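Nitrogenase molybdenum-iron protein beta chain (Clostridium pasteurianum, PDB 4WES) forms, with the alpha chain, the molybdenum-iron component of nitrogenase, which reduces dinitrogen to ammonium, and shares with that chain an [8Fe-7S] cluster. Local coordinates at residues Gly79-Val88 / Asp113-Met122; Ser162-Asn173 / Asp228-Leu239. All coordinates share one frame; numbering follows the deposited sequence. Where two conformers were deposited one is given.

Overall arrangement
Both contacts lie in parallel alpha/beta parts of the chain and are partly buried, their nearest atoms about 14 Å apart. Contact 1 pairs two helices, 81-95 and 115-125, beside the sheet of strands 38-43, 99-104 and 133-136; none of its touching residues is fully exposed, and apolar side chains dominate, with polar bonds at its glycine-rich start and along one flank. Contact 2 joins strands 172-175 and 237-241 of a second parallel sheet and, before them, the loop 162-171 and the end of helix 226-231 with its following turn. It runs from buried strand residues, whose amides and hydroxyls are interlinked by hydrogen bonds, to an exposed loop; waters bridge this loop to the helix end and the turn.

Contact 1: Gly79-Val88 / Asp113-Met122; sequences GGGSNIKTAV and DDLPTYISQM
Ile84 meets Tyr118 and Leu115 where helices 81-95 and 115-125 pack side by side against one parallel sheet of an alpha/beta domain. The segment axes come within 10.0 Å at a crossing angle of -43°. Among the apolar contacts, Ile84 CG2 reaches Tyr118 CD2 at 3.8 Å, obliquely to the ring, while the other branch of the isoleucine, CG1 anti to the backbone N (chi1 -164°), carries CD1 to Leu115 CD1. Ile84 and Leu115 both continue onto His43 and Val102 of the sheet. Farther along, Met122 SD lies 3.7 Å from Val88 CG2, and Met122 CG packs against Lys85 CG at 3.6 Å.

The aromatic contact is a CH-pi interaction: Gly81 CA sits over the centre of one face of the Tyr118 ring, and Asp114 O lies over the opposite face, nearer the rim; the ring is modelled in two conformers, and its exact spacing from the glycine is doubtful.

Polar bonds lie at the glycine-rich start and on one flank. At the start, Gly80, the N-cap residue, donates its N to Asp113 OD2 at 2.9 Å, on the syn side of the carboxylate, with a weak second bond to OD1. OD2 is also hydrogen-bonded to His43 NE2, so this carboxylate ties the turn before helix 81-95 to the end of strand 38-43, with its side chain about 12 Å from that of the cluster ligand Cys106. On the more exposed flank the extended Lys85 chain crosses Gln121, CE coming near its CB, and Lys85 NZ donates to Gln121 OE1 at 2.7 Å from above the carbonyl plane, 51° out of it.

Contact 2: Ser162-Asn173 / Asp228-Leu239; sequences SENTGAKNGKIN and DLKDTGNSDLTL
Asn173 and Thr238 pair as neighbours on adjacent parallel strands, 172-175 and 237-241, at the entry to a four-stranded parallel sheet of an alpha/beta domain. Backbone bonds flank Asn173: its N donates to Leu237 O, and its O accepts from Leu239 N.

From this strand the Asn173 side chain turns to the face shared with Thr238. CB lies 3.6 Å from Thr238 OG1. CG stands anti to the carbonyl carbon (chi1 -60°), which brings the amide over Ser235, with CG 3.6 Å from Ser235 CB. OD1 accepts from Ser235 OG at 2.7 Å, the donor lying above the carbonyl plane. ND2 spends both hydrogens, on Thr232 O and on Thr238 OG1, each nearly in the amide plane. Three bonds therefore fix the rotation of this buried amide, and its side chain also touches Leu253 of helix 243-257 and Ile199 of strand 198-200.

Ser235 OG links to a second amide by accepting from Asn169 ND2, which also donates to Asp231 OD2 at 2.9 Å from above the carboxylate plane. Asp231 OD1 accepts from Asn234 ND2, and Asn234 OD1 accepts from Thr165 N at 2.9 Å. Water 6 joins Lys171 NZ to both Asp228 OD2 and Asp231 OD2. At the start of the loop, Glu163 N meets a lone pair of Lys230 O, and Ser162 OG donates to Thr232 OG1 at 2.8 Å.

Contact 1: Gly79-Val88 / Asp113-Met122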
loop_
_atom_site.group_PDB
_atom_site.type_symbol
_atom_site.label_atom_id
_atom_site.label_comp_id
_atom_site.label_asym_id
_atom_site.label_seq_id
_atom_site.Cartn_x
_atom_site.Cartn_y
_atom_site.Cartn_z
ATOM N N GLY B 79 14.018 31.206 -38.220
ATOM C CA GLY B 79 14.404 31.036 -36.844
ATOM C C GLY B 79 13.357 31.598 -35.899
ATOM O O GLY B 79 12.414 32.254 -36.335
ATOM N N GLY B 80 13.505 31.321 -34.616
ATOM C CA GLY B 80 12.507 31.692 -33.627
ATOM C C GLY B 80 12.736 32.993 -32.886
ATOM O O GLY B 80 12.088 33.215 -31.861
ATOM N N GLY B 81 13.645 33.843 -33.372
ATOM C CA GLY B 81 13.934 35.088 -32.656
ATOM C C GLY B 81 12.703 35.959 -32.495
ATOM O O GLY B 81 12.435 36.509 -31.429
ATOM N N SER B 82 11.955 36.150 -33.574
ATOM C CA SER B 82 10.772 37.028 -33.479
ATOM C C SER B 82 9.780 36.454 -32.470
ATOM O O SER B 82 9.176 37.198 -31.691
ATOM C CB SER B 82 10.087 37.225 -34.823
ATOM O OG SER B 82 9.668 35.966 -35.341
ATOM N N ASN B 83 9.616 35.135 -32.487
ATOM C CA ASN B 83 8.663 34.501 -31.586
ATOM C C ASN B 83 9.000 34.722 -30.116
ATOM O O ASN B 83 8.116 35.030 -29.332
ATOM C CB ASN B 83 8.601 32.993 -31.798
ATOM C CG ASN B 83 8.179 32.619 -33.171
ATOM O OD1 ASN B 83 8.930 32.939 -34.122
ATOM N ND2 ASN B 83 7.037 31.913 -33.324
ATOM N N ILE B 84 10.268 34.530 -29.746
ATOM C CA ILE B 84 10.600 34.651 -28.352
ATOM C C ILE B 84 10.550 36.119 -27.907
ATOM O O ILE B 84 10.184 36.398 -26.790
ATOM C CB ILE B 84 11.919 33.966 -27.981
ATOM C CG1 ILE B 84 11.995 33.795 -26.456
ATOM C CG2 ILE B 84 13.137 34.721 -28.512
ATOM C CD1 ILE B 84 13.115 32.918 -25.996
ATOM N N LYS B 85 10.882 37.047 -28.802
ATOM C CA LYS B 85 10.784 38.471 -28.471
ATOM C C LYS B 85 9.337 38.885 -28.219
ATOM O O LYS B 85 9.014 39.589 -27.270
ATOM C CB LYS B 85 11.422 39.298 -29.580
ATOM C CG LYS B 85 12.918 39.121 -29.636
ATOM C CD LYS B 85 13.454 39.824 -30.875
ATOM C CE LYS B 85 14.867 39.420 -31.158
ATOM N NZ LYS B 85 15.323 40.160 -32.365
ATOM N N THR B 86 8.433 38.395 -29.052
ATOM C CA THR B 86 7.006 38.617 -28.842
ATOM C C THR B 86 6.537 37.939 -27.572
ATOM O O THR B 86 5.784 38.524 -26.787
ATOM C CB THR B 86 6.191 38.075 -30.024
ATOM O OG1 THR B 86 6.560 38.836 -31.190
ATOM C CG2 THR B 86 4.710 38.139 -29.789
ATOM N N ALA B 87 6.990 36.713 -27.346
ATOM C CA ALA B 87 6.576 36.006 -26.141
ATOM C C ALA B 87 6.912 36.751 -24.866
ATOM O O ALA B 87 6.070 36.897 -23.993
ATOM C CB ALA B 87 7.205 34.622 -26.082
ATOM N N VAL B 88 8.128 37.275 -24.772
ATOM C CA VAL B 88 8.578 37.922 -23.549
ATOM C C VAL B 88 7.714 39.162 -23.252
ATOM O O VAL B 88 7.393 39.447 -22.069
ATOM C CB VAL B 88 10.079 38.215 -23.633
ATOM C CG1 VAL B 88 10.570 39.227 -22.633
ATOM C CG2 VAL B 88 10.857 36.932 -23.486
ATOM N N ASP B 113 18.995 28.021 -33.379
ATOM C CA ASP B 113 18.618 29.324 -32.821
ATOM C C ASP B 113 19.643 29.795 -31.804
ATOM O O ASP B 113 20.178 29.019 -31.018
ATOM C CB ASP B 113 17.248 29.269 -32.138
ATOM C CG ASP B 113 16.087 29.568 -33.063
ATOM O OD1 ASP B 113 16.210 29.415 -34.291
ATOM O OD2 ASP B 113 15.020 29.950 -32.550
ATOM N N ASP B 114 19.856 31.092 -31.788
ATOM C CA ASP B 114 20.896 31.721 -30.996
ATOM C C ASP B 114 20.269 32.509 -29.825
ATOM O O ASP B 114 20.049 33.710 -29.896
ATOM C CB ASP B 114 21.678 32.649 -31.929
ATOM C CG ASP B 114 22.818 33.367 -31.258
ATOM O OD1 ASP B 114 23.104 33.200 -30.064
ATOM O OD2 ASP B 114 23.473 34.119 -32.001
ATOM N N LEU B 115 20.002 31.803 -28.726
ATOM C CA LEU B 115 19.329 32.401 -27.567
ATOM C C LEU B 115 20.103 33.593 -26.976
ATOM O O LEU B 115 19.527 34.610 -26.622
ATOM C CB LEU B 115 19.067 31.343 -26.493
ATOM C CG LEU B 115 17.795 30.498 -26.691
ATOM C CD1 LEU B 115 16.560 31.358 -26.469
ATOM C CD2 LEU B 115 17.719 29.794 -28.042
ATOM N N PRO B 116 21.434 33.462 -26.837
ATOM C CA PRO B 116 22.157 34.620 -26.300
ATOM C C PRO B 116 21.940 35.895 -27.109
ATOM O O PRO B 116 21.737 36.953 -26.531
ATOM C CB PRO B 116 23.602 34.178 -26.378
ATOM C CG PRO B 116 23.545 32.697 -26.246
ATOM C CD PRO B 116 22.309 32.285 -26.999
ATOM N N THR B 117 21.916 35.791 -28.427
ATOM C CA THR B 117 21.645 36.933 -29.256
ATOM C C THR B 117 20.219 37.449 -29.074
ATOM O O THR B 117 20.010 38.680 -28.923
ATOM C CB THR B 117 21.934 36.633 -30.736
ATOM O OG1 THR B 117 23.339 36.402 -30.895
ATOM C CG2 THR B 117 21.493 37.791 -31.648
ATOM N N TYR B 118 19.218 36.567 -29.067
ATOM C CA TYR B 118 17.869 37.049 -28.879
ATOM C C TYR B 118 17.719 37.781 -27.534
ATOM O O TYR B 118 17.030 38.807 -27.435
ATOM C CB TYR B 118 16.853 35.903 -28.974
ATOM C CG TYR B 118 16.861 35.098 -30.263
ATOM C CD1 TYR B 118 17.364 35.618 -31.452
ATOM C CD2 TYR B 118 16.323 33.820 -30.286
ATOM C CE1 TYR B 118 17.359 34.863 -32.623
ATOM C CE2 TYR B 118 16.312 33.068 -31.440
ATOM C CZ TYR B 118 16.835 33.575 -32.604
ATOM O OH TYR B 118 16.791 32.783 -33.744
ATOM N N ILE B 119 18.336 37.230 -26.491
ATOM C CA ILE B 119 18.163 37.786 -25.169
ATOM C C ILE B 119 18.844 39.168 -25.076
ATOM O O ILE B 119 18.329 40.127 -24.472
ATOM C CB ILE B 119 18.680 36.796 -24.094
ATOM C CG1 ILE B 119 17.722 35.617 -24.012
ATOM C CG2 ILE B 119 18.756 37.481 -22.737
ATOM C CD1 ILE B 119 18.203 34.476 -23.143
ATOM N N SER B 120 20.011 39.295 -25.692
ATOM C CA SER B 120 20.709 40.591 -25.738
ATOM C C SER B 120 19.874 41.620 -26.548
ATOM O O SER B 120 19.731 42.774 -26.163
ATOM C CB SER B 120 22.113 40.353 -26.271
ATOM O OG SER B 120 22.150 40.292 -27.667
ATOM N N GLN B 121 19.207 41.158 -27.602
ATOM C CA GLN B 121 18.344 42.016 -28.414
ATOM C C GLN B 121 17.099 42.444 -27.642
ATOM O O GLN B 121 16.651 43.579 -27.787
ATOM C CB GLN B 121 17.966 41.324 -29.731
ATOM C CG GLN B 121 19.155 41.206 -30.659
ATOM C CD GLN B 121 18.896 40.396 -31.901
ATOM O OE1 GLN B 121 17.966 39.594 -31.963
ATOM N NE2 GLN B 121 19.753 40.590 -32.905
ATOM N N MET B 122 16.566 41.574 -26.787
ATOM C CA MET B 122 15.428 42.003 -25.988
ATOM C C MET B 122 15.813 43.082 -24.986
ATOM O O MET B 122 15.054 44.029 -24.793
ATOM C CB MET B 122 14.763 40.816 -25.337
ATOM C CG MET B 122 14.147 39.948 -26.409
ATOM S SD MET B 122 13.239 38.584 -25.730
ATOM C CE MET B 122 14.525 37.388 -25.388
#

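Contact 2: Ser162-Asn173 / Asp228-Leu239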
loop_
_atom_site.group_PDB
_atom_site.type_symbol
_atom_site.label_atom_id
_atom_site.label_comp_id
_atom_site.label_asym_id
_atom_site.label_seq_id
_atom_site.Cartn_x
_atom_site.Cartn_y
_atom_site.Cartn_z
ATOM N N SER B 162 24.714 32.912 -10.485
ATOM C CA SER B 162 25.625 32.745 -9.352
ATOM C C SER B 162 26.742 33.783 -9.392
ATOM O O SER B 162 27.369 33.967 -10.432
ATOM C CB SER B 162 26.265 31.374 -9.379
ATOM O OG SER B 162 25.276 30.339 -9.349
ATOM N N GLU B 163 27.013 34.402 -8.253
ATOM C CA GLU B 163 28.104 35.401 -8.204
ATOM C C GLU B 163 28.822 35.370 -6.875
ATOM O O GLU B 163 28.173 35.326 -5.805
ATOM C CB GLU B 163 27.603 36.809 -8.506
ATOM C CG GLU B 163 28.693 37.863 -8.317
ATOM C CD GLU B 163 28.322 39.254 -8.805
ATOM O OE1 GLU B 163 27.129 39.499 -9.083
ATOM O OE2 GLU B 163 29.235 40.107 -8.898
ATOM N N ASN B 164 30.148 35.331 -6.937
ATOM C CA ASN B 164 30.994 35.449 -5.762
ATOM C C ASN B 164 31.315 36.925 -5.592
ATOM O O ASN B 164 31.979 37.498 -6.432
ATOM C CB ASN B 164 32.253 34.642 -5.985
ATOM C CG ASN B 164 33.172 34.643 -4.776
ATOM O OD1 ASN B 164 33.237 35.609 -3.996
ATOM N ND2 ASN B 164 33.907 33.542 -4.621
ATOM N N THR B 165 30.759 37.525 -4.557
ATOM C CA THR B 165 30.949 38.949 -4.299
ATOM C C THR B 165 31.954 39.186 -3.183
ATOM O O THR B 165 32.132 40.323 -2.743
ATOM C CB THR B 165 29.643 39.618 -3.897
ATOM O OG1 THR B 165 29.119 38.976 -2.728
ATOM C CG2 THR B 165 28.638 39.479 -4.999
ATOM N N GLY B 166 32.583 38.123 -2.691
ATOM C CA GLY B 166 33.544 38.215 -1.574
ATOM C C GLY B 166 32.876 38.205 -0.199
ATOM O O GLY B 166 33.549 38.147 0.815
ATOM N N ALA B 167 31.552 38.244 -0.173
ATOM C CA ALA B 167 30.789 38.231 1.047
ATOM C C ALA B 167 30.395 36.788 1.399
ATOM O O ALA B 167 29.329 36.307 1.002
ATOM C CB ALA B 167 29.536 39.095 0.876
ATOM N N LYS B 168 31.262 36.091 2.136
ATOM C CA LYS B 168 31.004 34.709 2.511
ATOM C C LYS B 168 29.696 34.546 3.280
ATOM O O LYS B 168 29.452 35.253 4.251
ATOM C CB LYS B 168 32.159 34.147 3.327
ATOM C CG LYS B 168 33.419 34.015 2.501
ATOM C CD LYS B 168 33.276 32.921 1.467
ATOM C CE LYS B 168 34.488 32.876 0.565
ATOM N NZ LYS B 168 34.527 31.564 -0.111
ATOM N N ASN B 169 28.854 33.602 2.853
ATOM C CA ASN B 169 27.574 33.417 3.523
ATOM C C ASN B 169 27.533 32.323 4.586
ATOM O O ASN B 169 26.559 32.217 5.327
ATOM C CB ASN B 169 26.483 33.186 2.473
ATOM C CG ASN B 169 26.680 31.910 1.667
ATOM O OD1 ASN B 169 27.447 31.025 2.059
ATOM N ND2 ASN B 169 26.038 31.846 0.512
ATOM N N GLY B 170 28.602 31.548 4.692
ATOM C CA GLY B 170 28.667 30.464 5.659
ATOM C C GLY B 170 27.750 29.290 5.371
ATOM O O GLY B 170 27.495 28.488 6.261
ATOM N N LYS B 171 27.288 29.168 4.131
ATOM C CA LYS B 171 26.308 28.152 3.749
ATOM C C LYS B 171 26.947 27.067 2.868
ATOM O O LYS B 171 27.977 27.278 2.220
ATOM C CB LYS B 171 25.130 28.780 2.991
ATOM C CG LYS B 171 24.385 29.827 3.816
ATOM C CD LYS B 171 23.196 30.407 3.071
ATOM C CE LYS B 171 22.500 31.431 3.936
ATOM N NZ LYS B 171 21.257 31.949 3.299
ATOM N N ILE B 172 26.266 25.923 2.802
ATOM C CA ILE B 172 26.580 24.875 1.857
ATOM C C ILE B 172 25.457 24.876 0.787
ATOM O O ILE B 172 24.283 24.883 1.129
ATOM C CB ILE B 172 26.634 23.505 2.545
ATOM C CG1 ILE B 172 27.850 23.469 3.484
ATOM C CG2 ILE B 172 26.688 22.353 1.537
ATOM C CD1 ILE B 172 27.997 22.200 4.282
ATOM N N ASN B 173 25.839 24.910 -0.494
ATOM C CA ASN B 173 24.855 24.734 -1.567
ATOM C C ASN B 173 24.520 23.239 -1.674
ATOM O O ASN B 173 25.436 22.410 -1.566
ATOM C CB ASN B 173 25.398 25.177 -2.905
ATOM C CG ASN B 173 25.795 26.630 -2.932
ATOM O OD1 ASN B 173 25.136 27.472 -2.336
ATOM N ND2 ASN B 173 26.880 26.912 -3.653
ATOM N N ASP B 228 18.926 34.304 -3.510
ATOM C CA ASP B 228 19.700 33.185 -3.011
ATOM C C ASP B 228 20.436 32.428 -4.099
ATOM O O ASP B 228 21.543 31.917 -3.872
ATOM C CB ASP B 228 18.816 32.276 -2.159
ATOM C CG ASP B 228 18.336 32.992 -0.896
ATOM O OD1 ASP B 228 17.124 32.894 -0.599
ATOM O OD2 ASP B 228 19.197 33.657 -0.217
ATOM N N LEU B 229 19.813 32.330 -5.269
ATOM C CA LEU B 229 20.530 31.765 -6.425
ATOM C C LEU B 229 21.784 32.592 -6.753
ATOM O O LEU B 229 22.857 32.053 -7.025
ATOM C CB LEU B 229 19.616 31.697 -7.631
ATOM C CG LEU B 229 18.416 30.779 -7.461
ATOM C CD1 LEU B 229 17.475 30.881 -8.633
ATOM C CD2 LEU B 229 18.871 29.343 -7.284
ATOM N N LYS B 230 21.686 33.912 -6.692
ATOM C CA LYS B 230 22.890 34.733 -6.852
ATOM C C LYS B 230 23.933 34.410 -5.776
ATOM O O LYS B 230 25.132 34.255 -6.065
ATOM C CB LYS B 230 22.554 36.229 -6.821
ATOM C CG LYS B 230 21.723 36.694 -8.000
ATOM C CD LYS B 230 21.375 38.164 -7.866
ATOM C CE LYS B 230 20.516 38.640 -9.012
ATOM N NZ LYS B 230 20.117 40.068 -8.865
ATOM N N ASP B 231 23.461 34.273 -4.547
ATOM C CA ASP B 231 24.321 34.095 -3.398
ATOM C C ASP B 231 25.011 32.733 -3.338
ATOM O O ASP B 231 25.931 32.543 -2.525
ATOM C CB ASP B 231 23.523 34.339 -2.117
ATOM C CG ASP B 231 24.413 34.661 -0.910
ATOM O OD1 ASP B 231 25.315 35.545 -1.028
ATOM O OD2 ASP B 231 24.178 34.071 0.165
ATOM N N THR B 232 24.608 31.805 -4.215
ATOM C CA THR B 232 25.303 30.509 -4.283
ATOM C C THR B 232 26.800 30.631 -4.587
ATOM O O THR B 232 27.589 29.762 -4.213
ATOM C CB THR B 232 24.691 29.566 -5.337
ATOM O OG1 THR B 232 24.689 30.185 -6.622
ATOM C CG2 THR B 232 23.292 29.176 -4.946
ATOM N N GLY B 233 27.195 31.738 -5.222
ATOM C CA GLY B 233 28.608 31.966 -5.467
ATOM C C GLY B 233 29.423 32.321 -4.232
ATOM O O GLY B 233 30.662 32.349 -4.289
ATOM N N ASN B 234 28.737 32.620 -3.124
ATOM C CA ASN B 234 29.382 33.009 -1.854
ATOM C C ASN B 234 29.446 31.892 -0.830
ATOM O O ASN B 234 29.877 32.098 0.283
ATOM C CB ASN B 234 28.639 34.194 -1.267
ATOM C CG ASN B 234 28.904 35.471 -2.030
ATOM O OD1 ASN B 234 30.061 35.761 -2.412
ATOM N ND2 ASN B 234 27.856 36.267 -2.248
ATOM N N SER B 235 29.037 30.691 -1.228
ATOM C CA SER B 235 28.987 29.551 -0.325
ATOM C C SER B 235 30.350 28.891 -0.120
ATOM O O SER B 235 31.284 29.138 -0.880
ATOM C CB SER B 235 27.939 28.545 -0.812
ATOM O OG SER B 235 26.697 29.205 -0.881
ATOM N N ASP B 236 30.424 28.009 0.889
ATOM C CA ASP B 236 31.657 27.314 1.241
ATOM C C ASP B 236 31.925 26.089 0.379
ATOM O O ASP B 236 33.069 25.695 0.181
ATOM C CB ASP B 236 31.589 26.864 2.685
ATOM C CG ASP B 236 31.657 28.016 3.665
ATOM O OD1 ASP B 236 32.361 29.031 3.387
ATOM O OD2 ASP B 236 31.007 27.894 4.752
ATOM N N LEU B 237 30.853 25.454 -0.103
ATOM C CA LEU B 237 30.908 24.120 -0.686
ATOM C C LEU B 237 29.583 23.897 -1.382
ATOM O O LEU B 237 28.550 24.401 -0.916
ATOM C CB LEU B 237 31.090 23.059 0.416
ATOM C CG LEU B 237 31.159 21.592 0.012
ATOM C CD1 LEU B 237 32.371 21.288 -0.837
ATOM C CD2 LEU B 237 31.099 20.692 1.235
ATOM N N THR B 238 29.605 23.100 -2.460
ATOM C CA THR B 238 28.396 22.581 -3.083
ATOM C C THR B 238 28.389 21.061 -2.947
ATOM O O THR B 238 29.355 20.412 -3.320
ATOM C CB THR B 238 28.335 22.972 -4.575
ATOM O OG1 THR B 238 28.373 24.399 -4.718
ATOM C CG2 THR B 238 27.092 22.393 -5.235
ATOM N N LEU B 239 27.280 20.518 -2.455
ATOM C CA LEU B 239 27.050 19.068 -2.511
ATOM C C LEU B 239 26.182 18.774 -3.721
ATOM O O LEU B 239 25.067 19.303 -3.858
ATOM C CB LEU B 239 26.377 18.568 -1.242
ATOM C CG LEU B 239 27.213 18.712 0.033
ATOM C CD1 LEU B 239 26.525 18.127 1.250
ATOM C CD2 LEU B 239 28.603 18.101 -0.135
HETATM O O HOH W 1 32.441 34.829 -1.239
HETATM O O HOH W 2 26.589 36.648 1.149
HETATM O O HOH W 3 32.369 31.327 -2.189
HETATM O O HOH W 4 34.702 29.283 2.135
HETATM O O HOH W 5 30.594 31.097 2.753
HETATM O O HOH W 6 21.681 32.933 0.743
#